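Side-chain contacts in putative hydrolase YdeN (Bacillus subtilis, PDB 1UXO), which is probably a serine hydrolase of the alpha/beta-hydrolase fold, of the RBBP9 family, whose natural substrate is not established: residues G94-S99 with Y180-S185; Q6-H11 with H61-N66; R14-N19 with I38-N43; V142-S147 with A156-V161. The protein carries 2 engineered substitutions. All blocks are in the same frame, centred on the assembly; numbering follows the deposited sequence. Where two conformers were deposited one is given.

Contact 1 (G94-S99 with Y180-S185); sequences GIILVS and YDVLTS
The CD1 methyl of Ile-96 touches helix 177-188 at Val-182 and Leu-183, joining strand 92-98, in the interior of the parallel sheet of this alpha/beta-hydrolase fold, to the last helix of the chain. CD1 of Ile-96 lies 3.8 Å from CB of Leu-183 and 4.0 Å from CG1 of Val-182, so one methyl meets two successive residues of the helix. It also comes within 3.7 Å of the backbone N of Leu-183, close against the helix backbone itself. The contact is purely apolar between the side chains, and all three residues are buried. In Ile-96, CD1 stands anti to CA across the CB-CG1 bond (chi2 176°), which carries the methyl out toward the helix. Farther out, Ile-134 of strand 128-136 packs beside Ile-96, Ala-132 of the same strand touches Val-182, and Leu-183 leans on Tyr-68 and on Leu-29 of helix 22-31. The helix is tied within itself as well: Tyr-180 O accepts both the backbone N and OG1 of Thr-184, which arrive from opposite faces of the carbonyl plane. At the next residue, Ser-185 OG hydrogen-bonds back to Val-182 O at 2.7 Å.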
loop_
_atom_site.group_PDB
_atom_site.type_symbol
_atom_site.label_atom_id
_atom_site.label_comp_id
_atom_site.label_asym_id
_atom_site.label_seq_id
_atom_site.Cartn_x
_atom_site.Cartn_y
_atom_site.Cartn_z
ATOM N N GLY A 94 -1.948 11.028 -0.648
ATOM C CA GLY A 94 -2.120 9.956 -1.599
ATOM C C GLY A 94 -1.770 8.606 -1.078
ATOM O O GLY A 94 -1.233 8.457 0.035
ATOM N N ILE A 95 -2.108 7.614 -1.896
ATOM C CA ILE A 95 -1.826 6.199 -1.627
ATOM C C ILE A 95 -1.293 5.523 -2.885
ATOM O O ILE A 95 -1.685 5.842 -4.043
ATOM C CB ILE A 95 -3.083 5.439 -1.121
ATOM C CG1 ILE A 95 -4.203 5.412 -2.158
ATOM C CG2 ILE A 95 -3.585 5.947 0.215
ATOM C CD1 ILE A 95 -5.443 4.629 -1.671
ATOM N N ILE A 96 -0.336 4.636 -2.677
ATOM C CA ILE A 96 0.165 3.799 -3.723
ATOM C C ILE A 96 0.076 2.363 -3.236
ATOM O O ILE A 96 0.614 2.026 -2.175
ATOM C CB ILE A 96 1.590 4.154 -4.070
ATOM C CG1 ILE A 96 1.700 5.590 -4.579
ATOM C CG2 ILE A 96 2.100 3.260 -5.154
ATOM C CD1 ILE A 96 3.161 6.034 -4.859
ATOM N N LEU A 97 -0.618 1.548 -3.996
ATOM C CA LEU A 97 -0.906 0.168 -3.610
ATOM C C LEU A 97 -0.142 -0.754 -4.513
ATOM O O LEU A 97 -0.572 -1.032 -5.637
ATOM C CB LEU A 97 -2.399 -0.104 -3.659
ATOM C CG LEU A 97 -3.259 0.956 -2.968
ATOM C CD1 LEU A 97 -4.756 0.677 -3.138
ATOM C CD2 LEU A 97 -2.925 1.018 -1.498
ATOM N N VAL A 98 1.002 -1.237 -4.015
ATOM C CA VAL A 98 1.827 -2.188 -4.763
ATOM C C VAL A 98 1.310 -3.607 -4.597
ATOM O O VAL A 98 1.236 -4.113 -3.481
ATOM C CB VAL A 98 3.303 -2.080 -4.396
ATOM C CG1 VAL A 98 4.130 -2.864 -5.364
ATOM C CG2 VAL A 98 3.724 -0.608 -4.435
ATOM N N SER A 99 0.901 -4.205 -5.709
ATOM C CA SER A 99 0.237 -5.512 -5.733
ATOM C C SER A 99 -1.023 -5.507 -4.915
ATOM O O SER A 99 -1.309 -6.487 -4.206
ATOM C CB SER A 99 1.178 -6.575 -5.264
ATOM O OG SER A 99 2.380 -6.490 -5.951
ATOM N N TYR A 180 9.060 5.172 -6.221
ATOM C CA TYR A 180 9.630 6.463 -5.837
ATOM C C TYR A 180 9.211 7.565 -6.846
ATOM O O TYR A 180 8.851 8.696 -6.468
ATOM C CB TYR A 180 11.178 6.361 -5.701
ATOM C CG TYR A 180 11.789 7.703 -5.717
ATOM C CD1 TYR A 180 11.799 8.496 -4.563
ATOM C CD2 TYR A 180 12.281 8.261 -6.910
ATOM C CE1 TYR A 180 12.309 9.793 -4.583
ATOM C CE2 TYR A 180 12.785 9.539 -6.936
ATOM C CZ TYR A 180 12.781 10.294 -5.777
ATOM O OH TYR A 180 13.257 11.579 -5.852
ATOM N N ASP A 181 9.274 7.243 -8.129
ATOM C CA ASP A 181 8.940 8.219 -9.169
ATOM C C ASP A 181 7.426 8.592 -9.195
ATOM O O ASP A 181 7.077 9.786 -9.308
ATOM C CB ASP A 181 9.395 7.750 -10.528
ATOM C CG ASP A 181 10.937 7.830 -10.693
ATOM O OD1 ASP A 181 11.601 8.746 -10.123
ATOM O OD2 ASP A 181 11.552 7.035 -11.384
ATOM N N VAL A 182 6.562 7.604 -9.036
ATOM C CA VAL A 182 5.101 7.877 -8.980
ATOM C C VAL A 182 4.794 8.747 -7.767
ATOM O O VAL A 182 4.096 9.764 -7.860
ATOM C CB VAL A 182 4.276 6.596 -9.008
ATOM C CG1 VAL A 182 2.803 6.909 -8.726
ATOM C CG2 VAL A 182 4.430 5.894 -10.383
ATOM N N LEU A 183 5.383 8.404 -6.630
ATOM C CA LEU A 183 5.225 9.178 -5.412
ATOM C C LEU A 183 5.683 10.602 -5.579
ATOM O O LEU A 183 4.976 11.575 -5.229
ATOM C CB LEU A 183 6.007 8.468 -4.262
ATOM C CG LEU A 183 5.839 8.996 -2.876
ATOM C CD1 LEU A 183 4.358 8.971 -2.438
ATOM C CD2 LEU A 183 6.751 8.242 -1.929
ATOM N N THR A 184 6.882 10.760 -6.113
ATOM C CA THR A 184 7.444 12.076 -6.285
ATOM C C THR A 184 6.595 12.966 -7.216
ATOM O O THR A 184 6.544 14.190 -7.024
ATOM C CB THR A 184 8.923 11.917 -6.748
ATOM O OG1 THR A 184 9.669 11.408 -5.630
ATOM C CG2 THR A 184 9.589 13.274 -7.069
ATOM N N SER A 185 5.961 12.377 -8.215
ATOM C CA SER A 185 5.104 13.134 -9.138
ATOM C C SER A 185 3.909 13.753 -8.380
ATOM O O SER A 185 3.426 14.848 -8.716
ATOM C CB SER A 185 4.671 12.266 -10.321
ATOM O OG SER A 185 3.598 11.378 -9.993
#

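Contact 2 (Q6-H11 with H61-N66); sequences QVYIIH and HTLHEN
Gln-6 N donates to Asn-66 O over 3.1 Å with an N-H...O angle of 155°, and Tyr-8 OH lies 2.8 Å from Thr-62 OG1. Both pairs join strand 6-10, an interior strand of the parallel alpha/beta-hydrolase sheet, to the loop between helix 49-57 and strand 67-72, near the surface and away from the predicted catalytic residues. Thr-62 OG1 sits at the edge of the Tyr-8 ring, near its plane, and also hydrogen-bonds to Tyr-59 O. With chi1 of 71° its hydroxyl stands between the backbone N and the carbonyl carbon of Thr-62, facing the phenol. Next to this polar end, CD2 of Leu-63 approaches CE2 of Tyr-8 at 4.0 Å. A phenylalanine in place of Tyr-8 would probably keep the touch on Leu-63 but leave Thr-62 OG1 without its phenol partner and the loop less firmly tied to the strand. The Tyr-8 ring also meets the ring of Tyr-59 and packs on Leu-39 and Leu-69 of the flanking strands. Over one of its faces, toward the rim, lies the amide NE2 of Gln-6, 3.6 Å above the plane and hydrogen-bonded to Asp-37 OD2.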
loop_
_atom_site.group_PDB
_atom_site.type_symbol
_atom_site.label_atom_id
_atom_site.label_comp_id
_atom_site.label_asym_id
_atom_site.label_seq_id
_atom_site.Cartn_x
_atom_site.Cartn_y
_atom_site.Cartn_z
ATOM N N GLN A 6 5.184 13.486 4.917
ATOM C CA GLN A 6 5.445 12.289 5.646
ATOM C C GLN A 6 4.981 11.137 4.785
ATOM O O GLN A 6 3.872 11.153 4.263
ATOM C CB GLN A 6 4.650 12.286 6.973
ATOM C CG GLN A 6 4.677 10.942 7.701
ATOM C CD GLN A 6 6.023 10.646 8.314
ATOM O OE1 GLN A 6 6.600 11.525 8.920
ATOM N NE2 GLN A 6 6.540 9.435 8.125
ATOM N N VAL A 7 5.813 10.115 4.647
ATOM C CA VAL A 7 5.426 8.959 3.851
ATOM C C VAL A 7 5.485 7.791 4.805
ATOM O O VAL A 7 6.496 7.636 5.518
ATOM C CB VAL A 7 6.425 8.709 2.741
ATOM C CG1 VAL A 7 6.085 7.430 2.016
ATOM C CG2 VAL A 7 6.468 9.909 1.828
ATOM N N TYR A 8 4.436 6.996 4.857
ATOM C CA TYR A 8 4.446 5.747 5.626
ATOM C C TYR A 8 4.486 4.573 4.660
ATOM O O TYR A 8 3.795 4.591 3.629
ATOM C CB TYR A 8 3.238 5.634 6.547
ATOM C CG TYR A 8 3.272 6.527 7.762
ATOM C CD1 TYR A 8 4.244 6.381 8.748
ATOM C CD2 TYR A 8 2.369 7.563 7.906
ATOM C CE1 TYR A 8 4.228 7.208 9.900
ATOM C CE2 TYR A 8 2.355 8.357 9.004
ATOM C CZ TYR A 8 3.314 8.215 9.973
ATOM O OH TYR A 8 3.285 9.045 11.074
ATOM N N ILE A 9 5.264 3.556 4.989
ATOM C CA ILE A 9 5.414 2.382 4.132
ATOM C C ILE A 9 4.948 1.161 4.914
ATOM O O ILE A 9 5.433 0.913 6.042
ATOM C CB ILE A 9 6.859 2.242 3.675
ATOM C CG1 ILE A 9 7.307 3.452 2.889
ATOM C CG2 ILE A 9 7.099 0.915 2.831
ATOM C CD1 ILE A 9 8.852 3.578 2.860
ATOM N N ILE A 10 4.021 0.403 4.330
ATOM C CA ILE A 10 3.371 -0.723 5.033
ATOM C C ILE A 10 3.510 -2.022 4.228
ATOM O O ILE A 10 3.081 -2.130 3.067
ATOM C CB ILE A 10 1.856 -0.423 5.299
ATOM C CG1 ILE A 10 1.653 0.902 5.998
ATOM C CG2 ILE A 10 1.223 -1.596 6.102
ATOM C CD1 ILE A 10 1.453 2.098 5.140
ATOM N N HIS A 11 4.066 -3.032 4.883
ATOM C CA HIS A 11 4.392 -4.313 4.272
ATOM C C HIS A 11 3.216 -5.283 4.278
ATOM O O HIS A 11 2.145 -4.971 4.742
ATOM C CB HIS A 11 5.585 -4.952 5.018
ATOM C CG HIS A 11 5.253 -5.353 6.425
ATOM N ND1 HIS A 11 4.431 -6.417 6.725
ATOM C CD2 HIS A 11 5.618 -4.806 7.615
ATOM C CE1 HIS A 11 4.302 -6.512 8.048
ATOM N NE2 HIS A 11 5.033 -5.559 8.612
ATOM N N HIS A 61 -3.221 10.305 14.383
ATOM C CA HIS A 61 -3.173 11.748 14.674
ATOM C C HIS A 61 -2.162 12.492 13.806
ATOM O O HIS A 61 -2.174 13.718 13.754
ATOM C CB HIS A 61 -2.860 11.950 16.155
ATOM C CG HIS A 61 -1.487 11.478 16.540
ATOM N ND1 HIS A 61 -1.246 10.198 17.017
ATOM C CD2 HIS A 61 -0.276 12.080 16.445
ATOM C CE1 HIS A 61 0.043 10.055 17.240
ATOM N NE2 HIS A 61 0.657 11.181 16.909
ATOM N N THR A 62 -1.269 11.770 13.113
ATOM C CA THR A 62 -0.265 12.388 12.250
ATOM C C THR A 62 -0.703 12.499 10.783
ATOM O O THR A 62 0.066 12.971 9.967
ATOM C CB THR A 62 1.070 11.588 12.269
ATOM O OG1 THR A 62 0.908 10.343 11.568
ATOM C CG2 THR A 62 1.455 11.155 13.706
ATOM N N LEU A 63 -1.900 12.049 10.427
ATOM C CA LEU A 63 -2.248 11.917 9.022
ATOM C C LEU A 63 -2.917 13.174 8.555
ATOM O O LEU A 63 -3.948 13.570 9.111
ATOM C CB LEU A 63 -3.227 10.792 8.789
ATOM C CG LEU A 63 -2.869 9.428 9.318
ATOM C CD1 LEU A 63 -4.059 8.492 9.161
ATOM C CD2 LEU A 63 -1.620 8.871 8.663
ATOM N N HIS A 64 -2.366 13.780 7.517
ATOM C CA HIS A 64 -2.824 15.055 7.065
ATOM C C HIS A 64 -2.734 15.084 5.532
ATOM O O HIS A 64 -2.406 14.072 4.908
ATOM C CB HIS A 64 -1.992 16.156 7.786
ATOM C CG HIS A 64 -0.504 15.967 7.689
ATOM N ND1 HIS A 64 0.234 15.390 8.706
ATOM C CD2 HIS A 64 0.387 16.276 6.706
ATOM C CE1 HIS A 64 1.514 15.353 8.348
ATOM N NE2 HIS A 64 1.635 15.884 7.144
ATOM N N GLU A 65 -2.947 16.272 4.945
ATOM C CA GLU A 65 -2.985 16.500 3.505
ATOM C C GLU A 65 -1.628 16.308 2.844
ATOM O O GLU A 65 -1.542 16.192 1.641
ATOM C CB GLU A 65 -3.497 17.931 3.228
ATOM C CG GLU A 65 -2.871 18.984 4.131
ATOM C CD GLU A 65 -3.398 18.961 5.586
ATOM O OE1 GLU A 65 -4.534 18.502 5.838
ATOM O OE2 GLU A 65 -2.653 19.359 6.510
ATOM N N ASN A 66 -0.559 16.342 3.625
ATOM C CA ASN A 66 0.771 16.023 3.080
ATOM C C ASN A 66 1.337 14.676 3.568
ATOM O O ASN A 66 2.562 14.457 3.545
ATOM C CB ASN A 66 1.742 17.190 3.321
ATOM C CG ASN A 66 1.254 18.508 2.654
ATOM O OD1 ASN A 66 0.949 19.499 3.351
ATOM N ND2 ASN A 66 1.134 18.498 1.339
#

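Contact 3 (R14-N19 with I38-N43); sequences RASSTN and ILNMPN
Ile-38 meets Ser-17 through its CG2 branch, which presses on Ser-17 CB at 3.4 Å, tighter than ordinary van der Waals contact. That branch lies anti to the backbone N of Ile-38, while the CG1 branch, beside the backbone N, carries CD1 to 3.7 Å from Ser-17 O. Phe-22 and Lys-26 of helix 22-31 pack against the same isoleucine. Two residues on, Asn-40 supplies the polar half of the contact with both ends of its amide. Its OD1 accepts the backbone N of Ser-17 at 2.8 Å, the donor tilted 18° from the carbonyl plane, and its ND2 gives a weak bond of 3.2 Å to Ser-17 OG. The amide thus spans backbone and hydroxyl of one residue, which probably fixes which end of it is oxygen and which nitrogen. OD1 also touches CB of Ser-16, 3.4 Å away.

Residues 14-19 include a type I beta turn from Ser-16 to Asn-19, in the loop that leads from strand 6-10 to helix 22-31; residues 38-43 run out of strand 35-39, an outermost strand of the alpha/beta-hydrolase sheet. Asn-19 OD1 braces the turn by taking the backbone N of Ser-16 on a lone pair, in its carbonyl plane. At Met-41, a selenomethionine, the backbone N is bound by His-11 NE2, while its O receives a water at 2.9 Å that also gives a weak bond to Ala-15 O.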
loop_
_atom_site.group_PDB
_atom_site.type_symbol
_atom_site.label_atom_id
_atom_site.label_comp_id
_atom_site.label_asym_id
_atom_site.label_seq_id
_atom_site.Cartn_x
_atom_site.Cartn_y
_atom_site.Cartn_z
ATOM N N ARG A 14 4.104 -12.068 5.972
ATOM C CA ARG A 14 5.393 -12.673 6.147
ATOM C C ARG A 14 6.477 -11.734 5.764
ATOM O O ARG A 14 7.383 -12.123 5.005
ATOM C CB ARG A 14 5.565 -13.881 5.214
ATOM C CG ARG A 14 5.064 -15.173 5.730
ATOM C CD ARG A 14 5.936 -16.334 5.272
ATOM N NE ARG A 14 6.347 -16.172 3.875
ATOM C CZ ARG A 14 6.778 -17.166 3.102
ATOM N NH1 ARG A 14 6.854 -18.433 3.562
ATOM N NH2 ARG A 14 7.113 -16.892 1.854
ATOM N N ALA A 15 6.349 -10.481 6.163
ATOM C CA ALA A 15 7.371 -9.516 5.892
ATOM C C ALA A 15 7.501 -8.603 7.097
ATOM O O ALA A 15 6.627 -8.588 7.941
ATOM C CB ALA A 15 7.034 -8.724 4.644
ATOM N N SER A 16 8.583 -7.823 7.118
ATOM C CA SER A 16 8.802 -6.730 8.061
ATOM C C SER A 16 9.535 -5.593 7.362
ATOM O O SER A 16 9.838 -5.650 6.153
ATOM C CB SER A 16 9.659 -7.196 9.274
ATOM O OG SER A 16 11.042 -7.356 8.911
ATOM N N SER A 17 9.855 -4.564 8.137
ATOM C CA SER A 17 10.397 -3.324 7.617
ATOM C C SER A 17 11.751 -3.505 6.962
ATOM O O SER A 17 12.202 -2.624 6.231
ATOM C CB SER A 17 10.488 -2.311 8.757
ATOM O OG SER A 17 11.413 -2.774 9.734
ATOM N N THR A 18 12.409 -4.654 7.172
ATOM C CA THR A 18 13.733 -4.833 6.618
ATOM C C THR A 18 13.723 -5.529 5.262
ATOM O O THR A 18 14.790 -5.637 4.621
ATOM C CB THR A 18 14.665 -5.667 7.557
ATOM O OG1 THR A 18 14.079 -6.957 7.795
ATOM C CG2 THR A 18 14.898 -4.977 8.884
ATOM N N ASN A 19 12.561 -6.029 4.841
ATOM C CA ASN A 19 12.432 -6.848 3.634
ATOM C C ASN A 19 12.200 -6.018 2.352
ATOM O O ASN A 19 11.811 -4.829 2.387
ATOM C CB ASN A 19 11.264 -7.831 3.761
ATOM C CG ASN A 19 11.544 -8.968 4.791
ATOM O OD1 ASN A 19 10.773 -9.164 5.773
ATOM N ND2 ASN A 19 12.618 -9.733 4.562
ATOM N N ILE A 38 8.919 3.232 7.740
ATOM C CA ILE A 38 8.408 1.931 7.457
ATOM C C ILE A 38 7.731 1.370 8.709
ATOM O O ILE A 38 8.379 1.220 9.748
ATOM C CB ILE A 38 9.520 0.974 6.987
ATOM C CG1 ILE A 38 10.412 1.591 5.864
ATOM C CG2 ILE A 38 8.854 -0.325 6.550
ATOM C CD1 ILE A 38 11.759 0.992 5.751
ATOM N N LEU A 39 6.465 1.020 8.594
ATOM C CA LEU A 39 5.697 0.564 9.739
ATOM C C LEU A 39 5.673 -0.942 9.771
ATOM O O LEU A 39 5.236 -1.576 8.777
ATOM C CB LEU A 39 4.262 1.053 9.626
ATOM C CG LEU A 39 4.097 2.550 9.634
ATOM C CD1 LEU A 39 2.611 2.899 9.701
ATOM C CD2 LEU A 39 4.838 3.192 10.771
ATOM N N ASN A 40 5.933 -1.521 10.919
ATOM C CA ASN A 40 5.777 -2.943 11.099
ATOM C C ASN A 40 4.395 -3.252 11.629
ATOM O O ASN A 40 3.864 -2.525 12.491
ATOM C CB ASN A 40 6.820 -3.478 12.058
ATOM C CG ASN A 40 8.185 -3.511 11.460
ATOM O OD1 ASN A 40 8.400 -4.253 10.492
ATOM N ND2 ASN A 40 9.125 -2.721 12.006
HETATM N N MSE A 41 3.813 -4.334 11.121
HETATM C CA MSE A 41 2.531 -4.827 11.608
HETATM C C MSE A 41 2.721 -6.015 12.563
HETATM O O MSE A 41 3.692 -6.769 12.438
HETATM C CB MSE A 41 1.654 -5.234 10.432
HETATM C CG MSE A 41 1.367 -4.096 9.482
HETATM SE SE MSE A 41 0.072 -2.765 10.189
HETATM C CE MSE A 41 1.353 -1.191 10.422
ATOM N N PRO A 42 1.796 -6.216 13.495
ATOM C CA PRO A 42 1.914 -7.360 14.419
ATOM C C PRO A 42 1.687 -8.710 13.753
ATOM O O PRO A 42 0.867 -8.868 12.886
ATOM C CB PRO A 42 0.863 -7.074 15.489
ATOM C CG PRO A 42 -0.034 -6.101 14.921
ATOM C CD PRO A 42 0.632 -5.382 13.783
ATOM N N ASN A 43 2.423 -9.693 14.251
ATOM C CA ASN A 43 2.260 -11.080 13.888
ATOM C C ASN A 43 2.201 -11.288 12.378
ATOM O O ASN A 43 1.210 -11.754 11.873
ATOM C CB ASN A 43 1.012 -11.576 14.577
ATOM C CG ASN A 43 1.240 -11.821 16.103
ATOM O OD1 ASN A 43 2.314 -12.238 16.520
ATOM N ND2 ASN A 43 0.280 -11.383 16.923
HETATM O O HOH W 1 6.161 -7.071 10.908
#

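Contact 4 (V142-S147 with A156-V161); sequences VPFSFS and AALYEV
Phe-144 and Glu-160 each hold CG anti to the backbone N (chi1 -179° and 175°), which sends the ring out from the first turn of helix 144-153 and the acidic chain out from strand 157-161 until they meet. Beyond CG the glutamate is extended, and its aliphatic part passes the CE1 and CZ atoms of Phe-144, with Glu-160 CG 3.7 Å from CE1. The two side chains cross at about a right angle, ring and carboxylate planes 51° apart. Glu-160 OE1 comes to 3.6 Å from Phe-144 CZ, and Lys-137 touches both residues. Leu-158 CD2 packs on the same CZ at 3.9 Å. The contact lies inside a beta-alpha-beta unit, strand 128-136, helix 144-153 and strand 157-161, the last being an outermost strand of the alpha/beta-hydrolase sheet. An alanine at Phe-144 is likely to open a gap between helix and strand, leaving Leu-158 CD2 and the glutamate methylenes without the ring they rest on. The side chain of Phe-144 also touches Ala-135 and lies about 6 Å from the side chain of Asp-139, a predicted charge-relay residue. Ser-147 O meets Leu-158 CD1 at 4.2 Å, and Ser-147 OG hydrogen-bonds to Gly-100 O.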
loop_
_atom_site.group_PDB
_atom_site.type_symbol
_atom_site.label_atom_id
_atom_site.label_comp_id
_atom_site.label_asym_id
_atom_site.label_seq_id
_atom_site.Cartn_x
_atom_site.Cartn_y
_atom_site.Cartn_z
ATOM N N VAL A 142 -0.789 -12.356 -6.114
ATOM C CA VAL A 142 -1.883 -11.431 -6.414
ATOM C C VAL A 142 -2.067 -11.330 -7.940
ATOM O O VAL A 142 -1.314 -10.642 -8.613
ATOM C CB VAL A 142 -1.631 -10.028 -5.850
ATOM C CG1 VAL A 142 -2.842 -9.153 -6.118
ATOM C CG2 VAL A 142 -1.434 -10.087 -4.324
ATOM N N PRO A 143 -3.049 -11.985 -8.497
ATOM C CA PRO A 143 -3.220 -11.936 -9.958
ATOM C C PRO A 143 -3.385 -10.519 -10.409
ATOM O O PRO A 143 -4.063 -9.678 -9.762
ATOM C CB PRO A 143 -4.463 -12.788 -10.203
ATOM C CG PRO A 143 -4.532 -13.658 -8.997
ATOM C CD PRO A 143 -4.051 -12.850 -7.832
ATOM N N PHE A 144 -2.688 -10.205 -11.495
ATOM C CA PHE A 144 -2.766 -8.892 -12.111
ATOM C C PHE A 144 -4.160 -8.336 -12.280
ATOM O O PHE A 144 -4.401 -7.148 -11.996
ATOM C CB PHE A 144 -2.019 -8.865 -13.469
ATOM C CG PHE A 144 -2.055 -7.505 -14.134
ATOM C CD1 PHE A 144 -1.237 -6.486 -13.678
ATOM C CD2 PHE A 144 -2.909 -7.270 -15.228
ATOM C CE1 PHE A 144 -1.281 -5.230 -14.308
ATOM C CE2 PHE A 144 -2.924 -6.029 -15.868
ATOM C CZ PHE A 144 -2.153 -5.009 -15.380
ATOM N N SER A 145 -5.095 -9.194 -12.687
ATOM C CA SER A 145 -6.494 -8.788 -12.871
ATOM C C SER A 145 -7.132 -8.250 -11.594
ATOM O O SER A 145 -7.988 -7.370 -11.635
ATOM C CB SER A 145 -7.325 -9.973 -13.397
ATOM O OG SER A 145 -7.333 -11.017 -12.458
ATOM N N PHE A 146 -6.731 -8.799 -10.459
ATOM C CA PHE A 146 -7.256 -8.324 -9.165
ATOM C C PHE A 146 -6.802 -6.883 -8.869
ATOM O O PHE A 146 -7.536 -6.072 -8.233
ATOM C CB PHE A 146 -6.746 -9.204 -8.035
ATOM C CG PHE A 146 -7.344 -10.592 -7.943
ATOM C CD1 PHE A 146 -7.762 -11.344 -9.060
ATOM C CD2 PHE A 146 -7.400 -11.164 -6.704
ATOM C CE1 PHE A 146 -8.261 -12.638 -8.918
ATOM C CE2 PHE A 146 -7.896 -12.486 -6.530
ATOM C CZ PHE A 146 -8.333 -13.215 -7.630
ATOM N N SER A 147 -5.581 -6.547 -9.294
ATOM C CA SER A 147 -5.022 -5.215 -9.067
ATOM C C SER A 147 -5.642 -4.218 -10.048
ATOM O O SER A 147 -5.961 -3.102 -9.692
ATOM C CB SER A 147 -3.495 -5.225 -9.202
ATOM O OG SER A 147 -2.907 -5.994 -8.168
ATOM N N ALA A 156 -7.945 4.716 -9.553
ATOM C CA ALA A 156 -6.499 4.850 -9.397
ATOM C C ALA A 156 -5.779 4.614 -10.730
ATOM O O ALA A 156 -6.179 3.780 -11.494
ATOM C CB ALA A 156 -5.993 3.864 -8.387
ATOM N N ALA A 157 -4.687 5.334 -10.960
ATOM C CA ALA A 157 -3.770 5.104 -12.077
ATOM C C ALA A 157 -3.121 3.750 -11.886
ATOM O O ALA A 157 -2.619 3.453 -10.792
ATOM C CB ALA A 157 -2.684 6.160 -12.086
ATOM N N LEU A 158 -3.159 2.927 -12.923
ATOM C CA LEU A 158 -2.564 1.570 -12.868
ATOM C C LEU A 158 -1.269 1.590 -13.656
ATOM O O LEU A 158 -1.234 2.007 -14.830
ATOM C CB LEU A 158 -3.502 0.565 -13.466
ATOM C CG LEU A 158 -2.993 -0.887 -13.534
ATOM C CD1 LEU A 158 -2.951 -1.514 -12.150
ATOM C CD2 LEU A 158 -3.871 -1.691 -14.429
ATOM N N TYR A 159 -0.221 1.127 -13.024
ATOM C CA TYR A 159 1.094 0.900 -13.655
ATOM C C TYR A 159 1.446 -0.585 -13.657
ATOM O O TYR A 159 1.583 -1.213 -12.599
ATOM C CB TYR A 159 2.129 1.686 -12.865
ATOM C CG TYR A 159 1.912 3.154 -12.886
ATOM C CD1 TYR A 159 2.428 3.939 -13.915
ATOM C CD2 TYR A 159 1.189 3.772 -11.906
ATOM C CE1 TYR A 159 2.222 5.303 -13.946
ATOM C CE2 TYR A 159 0.965 5.175 -11.933
ATOM C CZ TYR A 159 1.491 5.913 -12.967
ATOM O OH TYR A 159 1.306 7.265 -12.981
ATOM N N GLU A 160 1.478 -1.171 -14.850
ATOM C CA GLU A 160 1.745 -2.553 -15.083
ATOM C C GLU A 160 3.236 -2.728 -15.267
ATOM O O GLU A 160 3.866 -1.965 -16.027
ATOM C CB GLU A 160 1.041 -3.022 -16.355
ATOM C CG GLU A 160 1.370 -4.465 -16.742
ATOM C CD GLU A 160 0.628 -4.915 -17.984
ATOM O OE1 GLU A 160 -0.357 -4.279 -18.374
ATOM O OE2 GLU A 160 1.050 -5.959 -18.536
ATOM N N VAL A 161 3.804 -3.729 -14.606
ATOM C CA VAL A 161 5.195 -4.096 -14.825
ATOM C C VAL A 161 5.097 -5.502 -15.398
ATOM O O VAL A 161 4.560 -6.417 -14.749
ATOM C CB VAL A 161 6.002 -4.102 -13.535
ATOM C CG1 VAL A 161 7.439 -4.572 -13.819
ATOM C CG2 VAL A 161 5.963 -2.711 -12.857
#

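In the fold
All four contacts reach the same parallel sheet, but at different depths. Contact 1 is the buried one and wholly apolar; contact 4 is partly buried and mixes hydrocarbon with a carboxylate; contacts 2 and 3 lie at the surface and rely on hydrogen bonds to loops. Contacts 2 and 3 use neighbouring strands, 6-10 and 35-39, and are joined by probable hydrogen bonds, among them Leu-39 N to Ile-9 O. Contact 1 touches contact 2 where Leu-183 packs on Val-7, and contact 4 where Val-182 meets Tyr-159. Contacts 3 and 4, on outermost strands, lie on opposite sides of the chain's centre, their centres about 23 Å apart.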